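Local coordinates for regulating synaptic membrane exocytosis protein 2 (Rattus norvegicus, PDB 2CJS) that probably helps organise regulated neurotransmitter release at synaptic membranes as a Rab3-interacting molecule of the active zone, at residues H26-F35 and M51-Q61. Numbering follows the deposited sequence. Where two conformers were deposited one is given.
Sequences HNCSYCQTKF and MWVCNLCRKQQ. With ZN (zinc ion), chain M; EDO (1,2-ethanediol), chain N; EDO (1,2-ethanediol), chain O.
Cys28, Cys31, Cys54 and Cys57 bind one zinc ion through their SG atoms: two CxxC pairs, one in the loop between strands 26-27 and 34-35, the other at the start of helix 55-61. This is one of two Cys4 zinc sites of the RIM2-alpha zinc finger; Cys12, Cys15, Cys36 and Cys39 form the other. Cys28 SG, 2.4 Å from the zinc, also accepts nearly straight N-H bonds from Cys54 N (3.3 Å) and Cys31 N, and a more bent one from Tyr30 N. Cys31 SG accepts from Thr33 N; Cys54 SG caps the helix by accepting from Cys57 N. Ser29 N gives to Trp52 O at 2.6 Å, and Trp52 N to Ser29 OG, which also bonds the backbone of the chain of another protein. Trp52 CB meets Asn27 O (3.5 Å) and Phe35 CZ; CD2 and CE3 lie over His26 CG and CD2, CZ2 and CZ3 over CD2 and NE2; CH2 reaches His26 NE2 at 3.4 Å; NE1 bonds an acidic side chain of the chain of another protein. With CG anti to its carbonyl carbon (chi1 -66°), His26 stacks face-to-face on the six-membered ring, planes 19° apart. Replacing His26 by alanine would probably leave that indole face without its partner. Cys54 CA makes a CH-pi contact over one Phe35 face. Four thiolates would concentrate negative charge, probably tempered by N-H groups directed at three sulfurs, consistent with a structural metal.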
# COMPACT_ATOMS: atom_id res chain seq x y z
N HIS C 26 5.71 -8.40 -7.67
CA HIS C 26 7.16 -8.52 -7.64
C HIS C 26 7.60 -9.63 -8.58
O HIS C 26 6.93 -10.64 -8.68
CB HIS C 26 7.61 -8.85 -6.21
CG HIS C 26 7.35 -7.72 -5.28
ND1 HIS C 26 6.16 -7.61 -4.60
CD2 HIS C 26 8.05 -6.59 -5.01
CE1 HIS C 26 6.16 -6.47 -3.91
NE2 HIS C 26 7.29 -5.84 -4.14
N ASN C 27 8.77 -9.46 -9.22
CA ASN C 27 9.27 -10.56 -10.05
C ASN C 27 10.15 -11.47 -9.19
O ASN C 27 11.04 -11.00 -8.44
CB ASN C 27 10.02 -10.08 -11.28
CG ASN C 27 9.10 -9.37 -12.26
OD1 ASN C 27 8.87 -8.18 -12.13
ND2 ASN C 27 8.57 -10.09 -13.22
N CYS C 28 9.92 -12.77 -9.30
CA CYS C 28 10.79 -13.78 -8.66
C CYS C 28 12.23 -13.58 -9.11
O CYS C 28 12.50 -13.52 -10.29
CB CYS C 28 10.26 -15.21 -8.96
SG CYS C 28 11.31 -16.46 -8.22
N SER C 29 13.15 -13.48 -8.15
CA SER C 29 14.58 -13.24 -8.45
C SER C 29 15.20 -14.43 -9.14
O SER C 29 16.25 -14.30 -9.74
CB SER C 29 15.32 -12.94 -7.14
OG SER C 29 14.91 -11.62 -6.71
N TYR C 30 14.54 -15.59 -9.07
CA TYR C 30 15.07 -16.77 -9.77
C TYR C 30 14.40 -16.99 -11.15
O TYR C 30 15.07 -16.95 -12.16
CB TYR C 30 14.85 -18.00 -8.89
CG TYR C 30 15.63 -19.27 -9.27
CD1 TYR C 30 16.87 -19.21 -9.90
CD2 TYR C 30 15.08 -20.52 -8.99
CE1 TYR C 30 17.61 -20.40 -10.23
CE2 TYR C 30 15.78 -21.72 -9.31
CZ TYR C 30 17.01 -21.65 -9.93
OH TYR C 30 17.69 -22.83 -10.20
N CYS C 31 13.08 -17.21 -11.17
CA CYS C 31 12.36 -17.60 -12.42
C CYS C 31 11.78 -16.40 -13.16
O CYS C 31 11.32 -16.57 -14.29
CB CYS C 31 11.28 -18.63 -12.10
SG CYS C 31 9.83 -17.87 -11.31
N GLN C 32 11.78 -15.22 -12.50
CA GLN C 32 11.25 -13.92 -13.03
C GLN C 32 9.75 -13.85 -13.20
O GLN C 32 9.24 -12.87 -13.77
CB GLN C 32 11.94 -13.56 -14.34
CG GLN C 32 13.50 -13.44 -14.19
CD GLN C 32 13.95 -12.39 -13.15
OE1 GLN C 32 13.28 -11.37 -12.97
NE2 GLN C 32 15.09 -12.66 -12.44
N THR C 33 9.03 -14.85 -12.71
CA THR C 33 7.55 -14.79 -12.74
C THR C 33 7.05 -13.69 -11.82
O THR C 33 7.54 -13.57 -10.73
CB THR C 33 6.93 -16.15 -12.36
OG1 THR C 33 7.41 -17.12 -13.30
CG2 THR C 33 5.41 -16.09 -12.42
N LYS C 34 6.07 -12.89 -12.27
CA LYS C 34 5.51 -11.82 -11.42
C LYS C 34 4.44 -12.42 -10.50
O LYS C 34 3.57 -13.14 -10.97
CB LYS C 34 4.94 -10.67 -12.27
CG LYS C 34 4.63 -9.43 -11.41
CD LYS C 34 4.06 -8.28 -12.29
CE LYS C 34 5.15 -7.79 -13.18
NZ LYS C 34 4.50 -6.81 -14.12
N PHE C 35 4.57 -12.16 -9.19
CA PHE C 35 3.69 -12.79 -8.27
C PHE C 35 3.09 -11.80 -7.29
O PHE C 35 3.67 -10.73 -7.00
CB PHE C 35 4.41 -13.95 -7.51
CG PHE C 35 5.55 -13.52 -6.63
CD1 PHE C 35 5.30 -13.07 -5.30
CD2 PHE C 35 6.87 -13.58 -7.10
CE1 PHE C 35 6.35 -12.71 -4.40
CE2 PHE C 35 7.94 -13.18 -6.25
CZ PHE C 35 7.71 -12.76 -4.90
N MET C 51 15.85 -9.60 -2.15
CA MET C 51 15.42 -10.37 -3.33
C MET C 51 14.03 -10.90 -3.09
O MET C 51 13.49 -10.81 -1.97
CB MET C 51 16.37 -11.58 -3.57
CG MET C 51 16.52 -12.43 -2.30
SD MET C 51 17.13 -14.09 -2.56
CE MET C 51 15.54 -14.70 -3.08
N TRP C 52 13.42 -11.45 -4.15
CA TRP C 52 12.03 -11.90 -4.11
C TRP C 52 11.99 -13.32 -4.67
O TRP C 52 12.69 -13.61 -5.63
CB TRP C 52 11.17 -10.96 -4.98
CG TRP C 52 11.40 -9.49 -4.68
CD1 TRP C 52 12.32 -8.64 -5.26
CD2 TRP C 52 10.72 -8.70 -3.70
NE1 TRP C 52 12.25 -7.39 -4.70
CE2 TRP C 52 11.27 -7.39 -3.75
CE3 TRP C 52 9.67 -8.96 -2.80
CZ2 TRP C 52 10.81 -6.37 -2.92
CZ3 TRP C 52 9.24 -7.98 -2.00
CH2 TRP C 52 9.79 -6.68 -2.06
N VAL C 53 11.19 -14.21 -4.07
CA VAL C 53 11.15 -15.61 -4.54
C VAL C 53 9.75 -16.19 -4.44
O VAL C 53 9.13 -16.20 -3.35
CB VAL C 53 12.22 -16.55 -3.85
CG1 VAL C 53 12.05 -16.56 -2.35
CG2 VAL C 53 12.17 -18.01 -4.41
N CYS C 54 9.27 -16.67 -5.58
CA CYS C 54 7.90 -17.17 -5.67
C CYS C 54 7.78 -18.54 -4.97
O CYS C 54 8.77 -19.27 -4.73
CB CYS C 54 7.40 -17.23 -7.11
SG CYS C 54 8.02 -18.69 -8.02
N ASN C 55 6.54 -18.90 -4.65
CA ASN C 55 6.33 -20.14 -3.89
C ASN C 55 6.55 -21.40 -4.72
O ASN C 55 6.82 -22.45 -4.15
CB ASN C 55 4.90 -20.13 -3.33
CG ASN C 55 4.77 -19.23 -2.08
OD1 ASN C 55 5.77 -18.76 -1.51
ND2 ASN C 55 3.48 -18.93 -1.68
N LEU C 56 6.53 -21.29 -6.05
CA LEU C 56 6.85 -22.46 -6.86
C LEU C 56 8.33 -22.75 -6.82
O LEU C 56 8.72 -23.93 -6.74
CB LEU C 56 6.34 -22.29 -8.30
CG LEU C 56 4.80 -22.25 -8.37
CD1 LEU C 56 4.41 -22.09 -9.85
CD2 LEU C 56 4.12 -23.47 -7.75
N CYS C 57 9.15 -21.72 -6.92
CA CYS C 57 10.58 -21.93 -6.80
C CYS C 57 10.90 -22.41 -5.38
O CYS C 57 11.78 -23.24 -5.20
CB CYS C 57 11.31 -20.62 -7.08
SG CYS C 57 11.42 -20.24 -8.84
N ARG C 58 10.25 -21.84 -4.39
CA ARG C 58 10.45 -22.36 -3.01
C ARG C 58 10.17 -23.84 -2.94
O ARG C 58 10.97 -24.62 -2.39
CB ARG C 58 9.59 -21.62 -1.97
CG ARG C 58 9.99 -20.11 -1.85
CD ARG C 58 9.00 -19.42 -0.89
NE ARG C 58 9.00 -20.00 0.47
CZ ARG C 58 8.09 -19.71 1.42
NH1 ARG C 58 7.08 -18.89 1.14
NH2 ARG C 58 8.20 -20.19 2.67
N LYS C 59 9.04 -24.25 -3.49
CA LYS C 59 8.67 -25.67 -3.42
C LYS C 59 9.73 -26.55 -4.07
O LYS C 59 10.11 -27.61 -3.56
CB LYS C 59 7.33 -25.91 -4.11
CG LYS C 59 6.90 -27.41 -4.02
CD LYS C 59 6.46 -27.86 -2.57
CE LYS C 59 6.30 -29.42 -2.39
NZ LYS C 59 7.50 -30.19 -1.80
N GLN C 60 10.20 -26.12 -5.25
CA GLN C 60 11.15 -26.89 -6.02
C GLN C 60 12.43 -27.18 -5.17
O GLN C 60 13.00 -28.28 -5.23
CB GLN C 60 11.55 -26.13 -7.31
CG GLN C 60 12.55 -26.84 -8.21
CD GLN C 60 13.13 -25.82 -9.22
OE1 GLN C 60 14.03 -25.05 -8.90
NE2 GLN C 60 12.58 -25.80 -10.43
N GLN C 61 12.89 -26.19 -4.44
CA GLN C 61 14.16 -26.30 -3.77
C GLN C 61 14.04 -26.93 -2.37
O GLN C 61 15.06 -27.17 -1.71
CB GLN C 61 14.83 -24.93 -3.72
CG GLN C 61 15.12 -24.39 -5.11
CD GLN C 61 16.27 -25.14 -5.76
OE1 GLN C 61 17.30 -25.39 -5.10
NE2 GLN C 61 16.09 -25.57 -7.01
ZN ZN M . 10.13 -18.33 -9.03
C1 EDO N . 17.94 -15.49 -13.75
O1 EDO N . 16.52 -15.31 -13.61
C2 EDO N . 18.56 -14.87 -12.53
O2 EDO N . 18.25 -15.67 -11.37
C1 EDO O . 1.66 -4.09 -14.42
O1 EDO O . 2.35 -2.81 -14.48
C2 EDO O . 1.86 -4.94 -13.15
O2 EDO O . 3.09 -4.67 -12.47
O HOH W 1 15.72 -24.76 -10.78
O HOH W 2 18.79 -25.60 -8.79